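Local coordinates for protein D-aminopeptidase (Burkholderia sp. LK4, PDB 5TZB) that probably removes N-terminal beta-amino acids from short peptides, as a beta-aminopeptidase of peptidase family S58 with an Ntn-hydrolase fold, at residues I70-G75 against G105-P110; T114-V119 against V145-D150; V138-P143 against A314-K319. All coordinates share one frame; numbering follows the deposited sequence.

Contact 1: I70-G75 against G105-P110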
ATOM      1  N   ILE C  70      12.526  15.930  17.180  1.00 19.69           N
ATOM      2  CA  ILE C  70      12.438  14.781  18.056  1.00 19.73           C
ATOM      3  C   ILE C  70      13.684  13.960  17.841  1.00 20.59           C
ATOM      4  O   ILE C  70      13.960  13.538  16.704  1.00 20.71           O
ATOM      5  CB  ILE C  70      11.212  13.898  17.763  1.00 19.81           C
ATOM      6  CG1 ILE C  70       9.923  14.716  17.717  1.00 19.50           C
ATOM      7  CG2 ILE C  70      11.104  12.763  18.779  1.00 20.27           C
ATOM      8  CD1 ILE C  70       8.755  13.925  17.148  1.00 17.78           C
ATOM      9  N   GLU C  71      14.438  13.731  18.913  1.00 20.04           N
ATOM     10  CA  GLU C  71      15.543  12.774  18.866  1.00 20.16           C
ATOM     11  C   GLU C  71      15.003  11.441  19.366  1.00 18.09           C
ATOM     12  O   GLU C  71      14.469  11.380  20.475  1.00 18.39           O
ATOM     13  CB  GLU C  71      16.732  13.225  19.719  1.00 21.07           C
ATOM     14  CG  GLU C  71      17.395  14.515  19.262  1.00 23.77           C
ATOM     15  CD  GLU C  71      18.343  14.327  18.078  1.00 25.65           C
ATOM     16  OE1 GLU C  71      18.360  13.233  17.461  1.00 26.17           O
ATOM     17  OE2 GLU C  71      19.101  15.277  17.784  1.00 26.98           O
ATOM     18  N   PRO C  72      15.085  10.384  18.537  1.00 16.40           N
ATOM     19  CA  PRO C  72      14.546   9.093  18.962  1.00 16.83           C
ATOM     20  C   PRO C  72      15.395   8.384  20.027  1.00 18.39           C
ATOM     21  O   PRO C  72      14.881   7.469  20.666  1.00 19.51           O
ATOM     22  CB  PRO C  72      14.533   8.279  17.663  1.00 15.90           C
ATOM     23  CG  PRO C  72      15.634   8.875  16.852  1.00 15.30           C
ATOM     24  CD  PRO C  72      15.592  10.333  17.149  1.00 15.16           C
ATOM     25  N   ARG C  73      16.659   8.776  20.185  1.00 19.02           N
ATOM     26  CA  ARG C  73      17.586   8.121  21.118  1.00 19.97           C
ATOM     27  C   ARG C  73      18.265   9.117  22.052  1.00 22.73           C
ATOM     28  O   ARG C  73      18.211  10.333  21.831  1.00 23.59           O
ATOM     29  CB  ARG C  73      18.671   7.341  20.361  1.00 19.64           C
ATOM     30  CG  ARG C  73      18.174   6.200  19.480  1.00 19.78           C
ATOM     31  CD  ARG C  73      17.751   4.989  20.304  1.00 19.89           C
ATOM     32  NE  ARG C  73      17.586   3.804  19.471  1.00 19.44           N
ATOM     33  CZ  ARG C  73      17.125   2.635  19.915  1.00 19.47           C
ATOM     34  NH1 ARG C  73      16.769   2.499  21.184  1.00 20.08           N
ATOM     35  NH2 ARG C  73      17.002   1.607  19.085  1.00 18.65           N
ATOM     36  N   ALA C  74      18.909   8.600  23.100  1.00 23.49           N
ATOM     37  CA  ALA C  74      19.672   9.447  24.008  1.00 24.36           C
ATOM     38  C   ALA C  74      20.865  10.045  23.272  1.00 24.67           C
ATOM     39  O   ALA C  74      21.282  11.167  23.562  1.00 25.57           O
ATOM     40  CB  ALA C  74      20.135   8.653  25.242  1.00 24.25           C
ATOM     41  N   GLY C  75      21.432   9.273  22.346  1.00 25.09           N
ATOM     42  CA  GLY C  75      22.527   9.742  21.515  1.00 25.27           C
ATOM     43  C   GLY C  75      22.141   9.870  20.051  1.00 25.58           C
ATOM     44  O   GLY C  75      20.964  10.030  19.709  1.00 25.94           O
ATOM     45  N   GLY C 105      11.711  -0.000   7.368  1.00 13.68           N
ATOM     46  CA  GLY C 105      11.281   0.309   8.719  1.00 13.82           C
ATOM     47  C   GLY C 105      12.401   0.746   9.655  1.00 14.72           C
ATOM     48  O   GLY C 105      12.392   0.402  10.841  1.00 15.25           O
ATOM     49  N   LEU C 106      13.341   1.533   9.141  1.00 14.39           N
ATOM     50  CA  LEU C 106      14.469   1.982   9.955  1.00 14.73           C
ATOM     51  C   LEU C 106      14.564   3.504  10.019  1.00 15.57           C
ATOM     52  O   LEU C 106      14.885   4.166   9.029  1.00 15.81           O
ATOM     53  CB  LEU C 106      15.783   1.399   9.416  1.00 14.17           C
ATOM     54  CG  LEU C 106      16.004  -0.106   9.658  1.00 14.64           C
ATOM     55  CD1 LEU C 106      17.206  -0.663   8.849  1.00 16.04           C
ATOM     56  CD2 LEU C 106      16.183  -0.382  11.140  1.00 13.40           C
ATOM     57  N   LEU C 107      14.298   4.043  11.210  1.00 15.47           N
ATOM     58  CA  LEU C 107      14.486   5.450  11.509  1.00 15.29           C
ATOM     59  C   LEU C 107      15.936   5.633  11.925  1.00 17.11           C
ATOM     60  O   LEU C 107      16.388   5.016  12.900  1.00 18.27           O
ATOM     61  CB  LEU C 107      13.516   5.898  12.625  1.00 15.73           C
ATOM     62  CG  LEU C 107      13.588   7.330  13.166  1.00 16.57           C
ATOM     63  CD1 LEU C 107      13.163   8.348  12.091  1.00 16.61           C
ATOM     64  CD2 LEU C 107      12.734   7.502  14.444  1.00 15.47           C
ATOM     65  N   THR C 108      16.673   6.465  11.190  1.00 17.57           N
ATOM     66  CA  THR C 108      18.114   6.564  11.376  1.00 18.32           C
ATOM     67  C   THR C 108      18.548   8.006  11.605  1.00 18.70           C
ATOM     68  O   THR C 108      19.741   8.305  11.566  1.00 20.33           O
ATOM     69  CB  THR C 108      18.884   5.999  10.140  1.00 16.00           C
ATOM     70  OG1 THR C 108      18.545   6.758   8.973  1.00 17.07           O
ATOM     71  CG2 THR C 108      18.537   4.541   9.903  1.00 14.82           C
ATOM     72  N   THR C 109      17.576   8.894  11.807  1.00 17.21           N
ATOM     73  CA  THR C 109      17.816  10.328  11.924  1.00 17.92           C
ATOM     74  C   THR C 109      16.892  10.926  12.975  1.00 17.85           C
ATOM     75  O   THR C 109      15.976  10.255  13.435  1.00 17.91           O
ATOM     76  CB  THR C 109      17.551  11.080  10.603  1.00 17.43           C
ATOM     77  OG1 THR C 109      16.169  10.909  10.237  1.00 16.99           O
ATOM     78  CG2 THR C 109      18.461  10.568   9.485  1.00 16.95           C
ATOM     79  N   PRO C 110      17.111  12.199  13.332  1.00 16.30           N
ATOM     80  CA  PRO C 110      16.031  12.869  14.058  1.00 15.59           C
ATOM     81  C   PRO C 110      14.802  13.049  13.174  1.00 15.69           C
ATOM     82  O   PRO C 110      14.864  12.877  11.950  1.00 15.38           O
ATOM     83  CB  PRO C 110      16.608  14.243  14.404  1.00 16.33           C
ATOM     84  CG  PRO C 110      18.062  14.134  14.196  1.00 17.98           C
ATOM     85  CD  PRO C 110      18.319  13.042  13.217  1.00 17.17           C
TER

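Contact 2: T114-V119 against V145-D150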
ATOM      1  N   THR C 114       7.918  21.208  10.701  1.00 20.89           N
ATOM      2  CA  THR C 114       7.982  22.636  10.379  1.00 20.98           C
ATOM      3  C   THR C 114       6.794  23.024   9.480  1.00 16.91           C
ATOM      4  O   THR C 114       5.821  22.293   9.417  1.00 16.46           O
ATOM      5  CB  THR C 114       9.330  22.996   9.718  1.00 21.15           C
ATOM      6  OG1 THR C 114       9.458  24.419   9.602  1.00 22.53           O
ATOM      7  CG2 THR C 114       9.474  22.341   8.361  1.00 16.81           C
ATOM      8  N   ASN C 115       6.851  24.172   8.805  1.00 17.41           N
ATOM      9  CA  ASN C 115       5.781  24.552   7.879  1.00 20.34           C
ATOM     10  C   ASN C 115       6.033  24.000   6.472  1.00 20.57           C
ATOM     11  O   ASN C 115       7.149  23.585   6.170  1.00 19.77           O
ATOM     12  CB  ASN C 115       5.624  26.070   7.819  1.00 21.09           C
ATOM     13  CG  ASN C 115       6.806  26.747   7.148  1.00 22.00           C
ATOM     14  OD1 ASN C 115       6.918  26.747   5.920  1.00 22.62           O
ATOM     15  ND2 ASN C 115       7.681  27.345   7.947  1.00 21.60           N
ATOM     16  N   THR C 116       5.002  24.022   5.623  1.00 20.15           N
ATOM     17  CA  THR C 116       5.042  23.371   4.309  1.00 19.37           C
ATOM     18  C   THR C 116       6.162  23.850   3.382  1.00 19.11           C
ATOM     19  O   THR C 116       6.707  23.061   2.611  1.00 19.17           O
ATOM     20  CB  THR C 116       3.700  23.540   3.554  1.00 20.57           C
ATOM     21  OG1 THR C 116       2.601  23.344   4.464  1.00 21.04           O
ATOM     22  CG2 THR C 116       3.613  22.533   2.406  1.00 20.02           C
ATOM     23  N   HIS C 117       6.492  25.134   3.433  1.00 18.54           N
ATOM     24  CA  HIS C 117       7.466  25.672   2.500  1.00 20.46           C
ATOM     25  C   HIS C 117       8.898  25.677   3.044  1.00 21.73           C
ATOM     26  O   HIS C 117       9.817  26.146   2.382  1.00 23.37           O
ATOM     27  CB  HIS C 117       7.036  27.076   2.071  1.00 20.87           C
ATOM     28  CG  HIS C 117       5.823  27.071   1.191  1.00 20.93           C
ATOM     29  ND1 HIS C 117       5.217  28.221   0.731  1.00 21.66           N
ATOM     30  CD2 HIS C 117       5.119  26.039   0.665  1.00 20.69           C
ATOM     31  CE1 HIS C 117       4.180  27.901  -0.022  1.00 21.34           C
ATOM     32  NE2 HIS C 117       4.101  26.580  -0.083  1.00 21.42           N
ATOM     33  N   SER C 118       9.089  25.116   4.227  1.00 20.97           N
ATOM     34  CA  SER C 118      10.409  25.072   4.836  1.00 20.63           C
ATOM     35  C   SER C 118      10.975  23.650   4.966  1.00 20.50           C
ATOM     36  O   SER C 118      12.069  23.464   5.510  1.00 21.55           O
ATOM     37  CB  SER C 118      10.358  25.735   6.221  1.00 20.15           C
ATOM     38  OG  SER C 118       9.984  27.096   6.128  1.00 20.60           O
ATOM     39  N   VAL C 119      10.237  22.654   4.486  1.00 18.87           N
ATOM     40  CA  VAL C 119      10.644  21.253   4.645  1.00 19.19           C
ATOM     41  C   VAL C 119      12.030  20.938   4.070  1.00 19.49           C
ATOM     42  O   VAL C 119      12.843  20.283   4.724  1.00 16.20           O
ATOM     43  CB  VAL C 119       9.608  20.304   4.015  1.00 18.63           C
ATOM     44  CG1 VAL C 119      10.161  18.840   3.921  1.00 16.60           C
ATOM     45  CG2 VAL C 119       8.303  20.355   4.820  1.00 18.49           C
ATOM     46  N   VAL C 145      11.237  14.691   7.802  1.00 16.49           N
ATOM     47  CA  VAL C 145      10.704  16.011   8.083  1.00 17.17           C
ATOM     48  C   VAL C 145       9.250  16.004   7.652  1.00 18.14           C
ATOM     49  O   VAL C 145       8.925  15.511   6.567  1.00 16.87           O
ATOM     50  CB  VAL C 145      11.476  17.128   7.363  1.00 17.77           C
ATOM     51  CG1 VAL C 145      10.901  18.499   7.727  1.00 18.02           C
ATOM     52  CG2 VAL C 145      12.948  17.073   7.736  1.00 17.35           C
ATOM     53  N   MET C 146       8.371  16.484   8.533  1.00 18.95           N
ATOM     54  CA  MET C 146       6.947  16.544   8.243  1.00 17.58           C
ATOM     55  C   MET C 146       6.478  17.970   8.466  1.00 18.14           C
ATOM     56  O   MET C 146       7.225  18.781   9.010  1.00 18.48           O
ATOM     57  CB  MET C 146       6.187  15.540   9.106  1.00 16.83           C
ATOM     58  CG  MET C 146       6.547  14.090   8.759  1.00 17.50           C
ATOM     59  SD  MET C 146       5.728  12.867   9.793  1.00 23.65           S
ATOM     60  CE  MET C 146       6.706  13.010  11.288  1.00 22.48           C
ATOM     61  N   GLU C 147       5.254  18.288   8.042  1.00 17.36           N
ATOM     62  CA  GLU C 147       4.822  19.674   8.032  1.00 17.66           C
ATOM     63  C   GLU C 147       3.320  19.859   8.183  1.00 17.97           C
ATOM     64  O   GLU C 147       2.545  18.937   7.929  1.00 17.66           O
ATOM     65  CB  GLU C 147       5.265  20.355   6.730  1.00 18.02           C
ATOM     66  CG  GLU C 147       4.752  19.693   5.449  1.00 17.51           C
ATOM     67  CD  GLU C 147       3.282  20.020   5.125  1.00 18.56           C
ATOM     68  OE1 GLU C 147       2.770  21.078   5.564  1.00 18.54           O
ATOM     69  OE2 GLU C 147       2.646  19.210   4.416  1.00 18.34           O
ATOM     70  N   THR C 148       2.926  21.060   8.592  1.00 17.97           N
ATOM     71  CA  THR C 148       1.556  21.535   8.411  1.00 18.56           C
ATOM     72  C   THR C 148       1.626  22.995   7.905  1.00 18.39           C
ATOM     73  O   THR C 148       2.692  23.618   7.922  1.00 18.19           O
ATOM     74  CB  THR C 148       0.729  21.418   9.712  1.00 19.34           C
ATOM     75  OG1 THR C 148       1.381  22.147  10.751  1.00 20.11           O
ATOM     76  CG2 THR C 148       0.602  19.939  10.149  1.00 19.41           C
ATOM     77  N   TYR C 149       0.500  23.535   7.456  1.00 19.28           N
ATOM     78  CA  TYR C 149       0.474  24.811   6.733  1.00 20.59           C
ATOM     79  C   TYR C 149       0.052  26.012   7.605  1.00 22.24           C
ATOM     80  O   TYR C 149      -1.113  26.121   7.992  1.00 22.68           O
ATOM     81  CB  TYR C 149      -0.459  24.652   5.526  1.00 21.10           C
ATOM     82  CG  TYR C 149      -0.732  25.900   4.725  1.00 23.84           C
ATOM     83  CD1 TYR C 149       0.157  26.345   3.757  1.00 24.32           C
ATOM     84  CD2 TYR C 149      -1.912  26.619   4.917  1.00 25.79           C
ATOM     85  CE1 TYR C 149      -0.109  27.505   3.011  1.00 25.94           C
ATOM     86  CE2 TYR C 149      -2.188  27.767   4.182  1.00 26.97           C
ATOM     87  CZ  TYR C 149      -1.285  28.203   3.228  1.00 27.75           C
ATOM     88  OH  TYR C 149      -1.569  29.348   2.507  1.00 29.78           O
ATOM     89  N   ASP C 150       0.991  26.915   7.895  1.00 22.40           N
ATOM     90  CA  ASP C 150       0.699  28.104   8.699  1.00 23.91           C
ATOM     91  C   ASP C 150       0.536  29.366   7.845  1.00 25.72           C
ATOM     92  O   ASP C 150       0.880  30.455   8.276  1.00 26.19           O
ATOM     93  CB  ASP C 150       1.795  28.349   9.758  1.00 23.10           C
ATOM     94  CG  ASP C 150       3.219  28.386   9.173  1.00 21.95           C
ATOM     95  OD1 ASP C 150       3.396  28.610   7.962  1.00 22.81           O
ATOM     96  OD2 ASP C 150       4.182  28.221   9.950  1.00 19.96           O
TER

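Contact 3: V138-P143 against A314-K319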
ATOM      1  N   VAL C 138      30.093   5.059   4.552  1.00 36.44           N
ATOM      2  CA  VAL C 138      29.363   5.226   3.308  1.00 33.42           C
ATOM      3  C   VAL C 138      27.865   5.056   3.525  1.00 29.98           C
ATOM      4  O   VAL C 138      27.384   3.947   3.776  1.00 29.42           O
ATOM      5  CB  VAL C 138      29.861   4.241   2.231  1.00 33.33           C
ATOM      6  CG1 VAL C 138      29.126   4.456   0.920  1.00 32.74           C
ATOM      7  CG2 VAL C 138      31.373   4.394   2.050  1.00 33.88           C
ATOM      8  N   TYR C 139      27.139   6.170   3.476  1.00 26.92           N
ATOM      9  CA  TYR C 139      25.685   6.123   3.525  1.00 24.06           C
ATOM     10  C   TYR C 139      25.126   7.447   3.053  1.00 23.43           C
ATOM     11  O   TYR C 139      25.831   8.456   3.007  1.00 23.65           O
ATOM     12  CB  TYR C 139      25.176   5.795   4.937  1.00 22.34           C
ATOM     13  CG  TYR C 139      25.277   6.939   5.915  1.00 21.68           C
ATOM     14  CD1 TYR C 139      24.164   7.696   6.237  1.00 21.33           C
ATOM     15  CD2 TYR C 139      26.490   7.258   6.518  1.00 21.95           C
ATOM     16  CE1 TYR C 139      24.249   8.745   7.142  1.00 21.60           C
ATOM     17  CE2 TYR C 139      26.589   8.305   7.422  1.00 22.25           C
ATOM     18  CZ  TYR C 139      25.464   9.047   7.730  1.00 22.30           C
ATOM     19  OH  TYR C 139      25.546  10.090   8.628  1.00 22.26           O
ATOM     20  N   TRP C 140      23.848   7.427   2.699  1.00 22.33           N
ATOM     21  CA  TRP C 140      23.150   8.632   2.295  1.00 20.34           C
ATOM     22  C   TRP C 140      22.131   8.980   3.373  1.00 19.75           C
ATOM     23  O   TRP C 140      21.299   8.160   3.752  1.00 20.20           O
ATOM     24  CB  TRP C 140      22.503   8.451   0.907  1.00 18.74           C
ATOM     25  CG  TRP C 140      21.919   7.086   0.646  1.00 18.64           C
ATOM     26  CD1 TRP C 140      20.596   6.724   0.718  1.00 18.44           C
ATOM     27  CD2 TRP C 140      22.636   5.900   0.275  1.00 19.13           C
ATOM     28  NE1 TRP C 140      20.454   5.388   0.405  1.00 18.31           N
ATOM     29  CE2 TRP C 140      21.690   4.862   0.138  1.00 18.45           C
ATOM     30  CE3 TRP C 140      23.989   5.619   0.044  1.00 20.39           C
ATOM     31  CZ2 TRP C 140      22.053   3.567  -0.222  1.00 19.38           C
ATOM     32  CZ3 TRP C 140      24.349   4.333  -0.308  1.00 20.73           C
ATOM     33  CH2 TRP C 140      23.387   3.323  -0.445  1.00 20.64           C
ATOM     34  N   CYS C 141      22.241  10.191   3.895  1.00 19.32           N
ATOM     35  CA  CYS C 141      21.409  10.637   4.998  1.00 18.54           C
ATOM     36  C   CYS C 141      20.007  10.961   4.510  1.00 17.74           C
ATOM     37  O   CYS C 141      19.855  11.707   3.551  1.00 19.90           O
ATOM     38  CB  CYS C 141      22.041  11.860   5.663  1.00 18.43           C
ATOM     39  SG  CYS C 141      21.171  12.432   7.132  1.00 21.09           S
ATOM     40  N   MET C 142      18.990  10.393   5.148  1.00 16.56           N
ATOM     41  CA  MET C 142      17.601  10.613   4.732  1.00 15.80           C
ATOM     42  C   MET C 142      16.707  11.014   5.922  1.00 15.75           C
ATOM     43  O   MET C 142      15.930  10.190   6.423  1.00 12.89           O
ATOM     44  CB  MET C 142      17.053   9.355   4.047  1.00 14.26           C
ATOM     45  CG  MET C 142      17.787   8.966   2.737  1.00 12.93           C
ATOM     46  SD  MET C 142      17.156   7.451   1.997  1.00 17.51           S
ATOM     47  CE  MET C 142      17.677   6.233   3.217  1.00 18.32           C
ATOM     48  N   PRO C 143      16.821  12.273   6.383  1.00 15.03           N
ATOM     49  CA  PRO C 143      16.043  12.748   7.543  1.00 15.86           C
ATOM     50  C   PRO C 143      14.518  12.758   7.329  1.00 16.40           C
ATOM     51  O   PRO C 143      14.033  12.957   6.212  1.00 15.56           O
ATOM     52  CB  PRO C 143      16.561  14.175   7.759  1.00 16.33           C
ATOM     53  CG  PRO C 143      17.905  14.233   7.017  1.00 17.16           C
ATOM     54  CD  PRO C 143      17.729  13.304   5.858  1.00 16.10           C
ATOM     55  N   ALA C 314      23.768   1.729   8.978  1.00 32.56           N
ATOM     56  CA  ALA C 314      24.066   1.614   7.561  1.00 31.31           C
ATOM     57  C   ALA C 314      25.466   2.130   7.286  1.00 30.47           C
ATOM     58  O   ALA C 314      25.812   3.243   7.665  1.00 31.38           O
ATOM     59  CB  ALA C 314      23.044   2.385   6.729  1.00 32.03           C
ATOM     60  N   ASN C 315      26.274   1.284   6.660  1.00 30.27           N
ATOM     61  CA  ASN C 315      27.640   1.605   6.268  1.00 30.22           C
ATOM     62  C   ASN C 315      27.979   0.720   5.083  1.00 30.71           C
ATOM     63  O   ASN C 315      28.545  -0.362   5.248  1.00 30.95           O
ATOM     64  CB  ASN C 315      28.614   1.384   7.424  1.00 31.04           C
ATOM     65  CG  ASN C 315      30.020   1.884   7.112  1.00 32.41           C
ATOM     66  OD1 ASN C 315      30.260   2.507   6.075  1.00 33.22           O
ATOM     67  ND2 ASN C 315      30.967   1.576   7.998  1.00 31.65           N
ATOM     68  N   TYR C 316      27.600   1.158   3.892  1.00 31.26           N
ATOM     69  CA  TYR C 316      27.649   0.298   2.720  1.00 32.52           C
ATOM     70  C   TYR C 316      29.067  -0.066   2.312  1.00 35.74           C
ATOM     71  O   TYR C 316      29.958   0.772   2.287  1.00 35.02           O
ATOM     72  CB  TYR C 316      26.878   0.955   1.570  1.00 31.07           C
ATOM     73  CG  TYR C 316      25.408   1.061   1.921  1.00 29.12           C
ATOM     74  CD1 TYR C 316      24.537   0.020   1.629  1.00 27.76           C
ATOM     75  CD2 TYR C 316      24.906   2.161   2.618  1.00 28.42           C
ATOM     76  CE1 TYR C 316      23.197   0.084   1.973  1.00 26.38           C
ATOM     77  CE2 TYR C 316      23.565   2.234   2.971  1.00 27.12           C
ATOM     78  CZ  TYR C 316      22.715   1.190   2.640  1.00 26.18           C
ATOM     79  OH  TYR C 316      21.385   1.236   2.984  1.00 25.11           O
ATOM     80  N   GLY C 317      29.258  -1.352   2.034  1.00 39.92           N
ATOM     81  CA  GLY C 317      30.565  -1.886   1.706  1.00 42.41           C
ATOM     82  C   GLY C 317      31.203  -2.592   2.890  1.00 43.99           C
ATOM     83  O   GLY C 317      32.145  -3.367   2.728  1.00 45.20           O
ATOM     84  N   SER C 318      30.677  -2.341   4.084  1.00 45.20           N
ATOM     85  CA  SER C 318      31.247  -2.928   5.288  1.00 46.57           C
ATOM     86  C   SER C 318      30.297  -3.894   5.986  1.00 46.04           C
ATOM     87  O   SER C 318      29.383  -3.475   6.690  1.00 46.71           O
ATOM     88  CB  SER C 318      31.667  -1.817   6.248  1.00 48.91           C
ATOM     89  OG  SER C 318      32.136  -2.348   7.473  1.00 50.76           O
ATOM     90  N   LYS C 319      30.545  -5.188   5.791  1.00 44.52           N
ATOM     91  CA  LYS C 319      29.608  -6.254   6.142  1.00 42.94           C
ATOM     92  C   LYS C 319      29.843  -6.881   7.534  1.00 39.80           C
ATOM     93  O   LYS C 319      30.981  -7.103   7.947  1.00 40.03           O
ATOM     94  CB  LYS C 319      29.681  -7.329   5.053  1.00 45.53           C
ATOM     95  CG  LYS C 319      29.564  -8.766   5.530  1.00 47.61           C
ATOM     96  CD  LYS C 319      29.500  -9.710   4.330  1.00 49.43           C
ATOM     97  CE  LYS C 319      28.202  -9.540   3.539  1.00 50.20           C
ATOM     98  NZ  LYS C 319      28.026 -10.646   2.554  1.00 50.78           N
TER

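Contact 1: I70-G75 against G105-P110
P72 and L107 meet at an oblique angle, the CB-CG side of the proline ring laid against a single methyl of the leucine. That methyl is CD2: it sits 3.8 Å from P72 CB and 4.0 Å from P72 CG. L107 reaches it by swinging CG opposite its own backbone N (chi1 176°), which extends the side chain toward the proline. The same ring also covers a carbonyl, with P72 CG 3.7 Å from T109 O. This oxygen is buried here and has no hydrogen-bonding partner anywhere in the model, so proline carbons cover it without satisfying it.

E71 and P110 are turned differently. Their side chains run alongside one another and point the same way, so the carboxylate lies against the proline ring, E71 OE1 coming within 3.4 Å of P110 CG. The CB of E71 points away from G105-P110, and it is the bend further out (chi2 -79°) that folds the acid back; its charge has a weak, long ion pair with R48. Next to this pair the backbone comes close too, I70 O lying 3.4 Å from P110 CA. No hydrogen bond crosses between the two segments, which meet by van der Waals packing. P110 is steadied from its own side, because T109 OG1 donates to P110 O over 2.9 Å, the donor tilted 28° from the carbonyl plane.

I70 is at the end of strand 63-71 and bonds through its backbone to I111, the start of strand 111-115. L107, in the short strand 106-107, is instead paired with C82 of strand 82-88. P72 and L107 both rest on F304 of strand 298-305, so the contact bridges the two sheets, consistent with the stacked sheets of an Ntn-hydrolase core.

Contact 2: T114-V119 against V145-D150
T116 OG1 gives a short hydrogen bond of 2.5 Å to E147 OE1, arriving from above the carboxylate plane, 51° out of it. E147 folds to meet it through two bends (chi1 58°, chi2 78°), while its other oxygen, OE2, accepts from the backbone N of D94, so both ends of the carboxylate are held. The parallel strand pairing comes next: T114 N donates to M146 O at 3.0 Å, and T148 N to T114 O at 3.3 Å. N115 to S118 form a type I turn, in which N115 OD1 accepts from H117 N at 3.0 Å, an Asx turn. The CB of N115 rests 3.4 Å from D150 OD2, and T65 OG1 ties the two residues by bonding to N115 ND2 and D150 OD2.

Farther out the contact is apolar. V119 CG1 slides past V145 CG1 at 3.9 Å, and the V119 and E147 side chains cross at about a right angle, V119 CG2 3.6 Å from E147 CB.

This is the strand pair of a beta-alpha-beta unit, with V122 of helix 119-129 packed on T114 and V145, strand 260-266 reached by M146, and H117 NE2 hydrogen-bonded to the backbone N of C141 of the third subunit.

Contact 3: V138-P143 against A314-K319
W140 and Y316 make the tight half of this contact, an offset stack in which the six-membered ring of the indole and the phenol ring lie 4.3 Å apart between centroids, their planes only 14° apart. W140 CH2 is poised over the middle of the tyrosine ring, whereas Y316 CE2, 3.6 Å from CH2, falls toward the rim of the indole. Both polar ends are tied to N92 of the third subunit, which takes W140 NE1 on its OD1 and meets Y316 OH with its ND2.

Beside the stack two hydrogen bonds join the segments. Between backbones, Y316 N donates to V138 O at 2.8 Å, in the carbonyl plane, and V138 N reaches the side-chain amide oxygen N315 OD1 at 3.0 Å, tilted 31° from the carbonyl plane. Extension of N315 CG opposite its backbone N (chi1 -172°) places that oxygen.

The rest is looser. V138 CB lies 3.5 Å from Y316 O, and its CG1 touches Y316 CB at 4.2 Å. Y139 CB, buried, stands 4.4 Å from A314 CB. On the solvent side N315 to S318 form a type II turn, whose exposed G317 and S318 make no contact with V138-P143.

Both segments are loops: V138-P143 leads from helix 119-129 into strand 144-148, and A314-K319 joins strand 298-305 to strand 323-329, at the chain's rim beside the third subunit.

How the contacts relate
Contacts 1 and 2 are buried and share a sheet, in which strands 63-71 and 111-115 are neighbours; contact 3 lies at the surface, about 27 Å between centres from contact 2. Their chemistry follows their place. Contact 1, between sheets, has no hydrogen bond across it and rests on prolines and a leucine. Contact 2, within a sheet, adds strand bonds and a buried threonine-glutamate pair. Contact 3, between loops, relies on a ring stack and two bonds to the backbone. T109 OG1 of contact 1 packs against P143 CA of contact 3 at 3.3 Å, while contacts 2 and 3 both touch the third subunit.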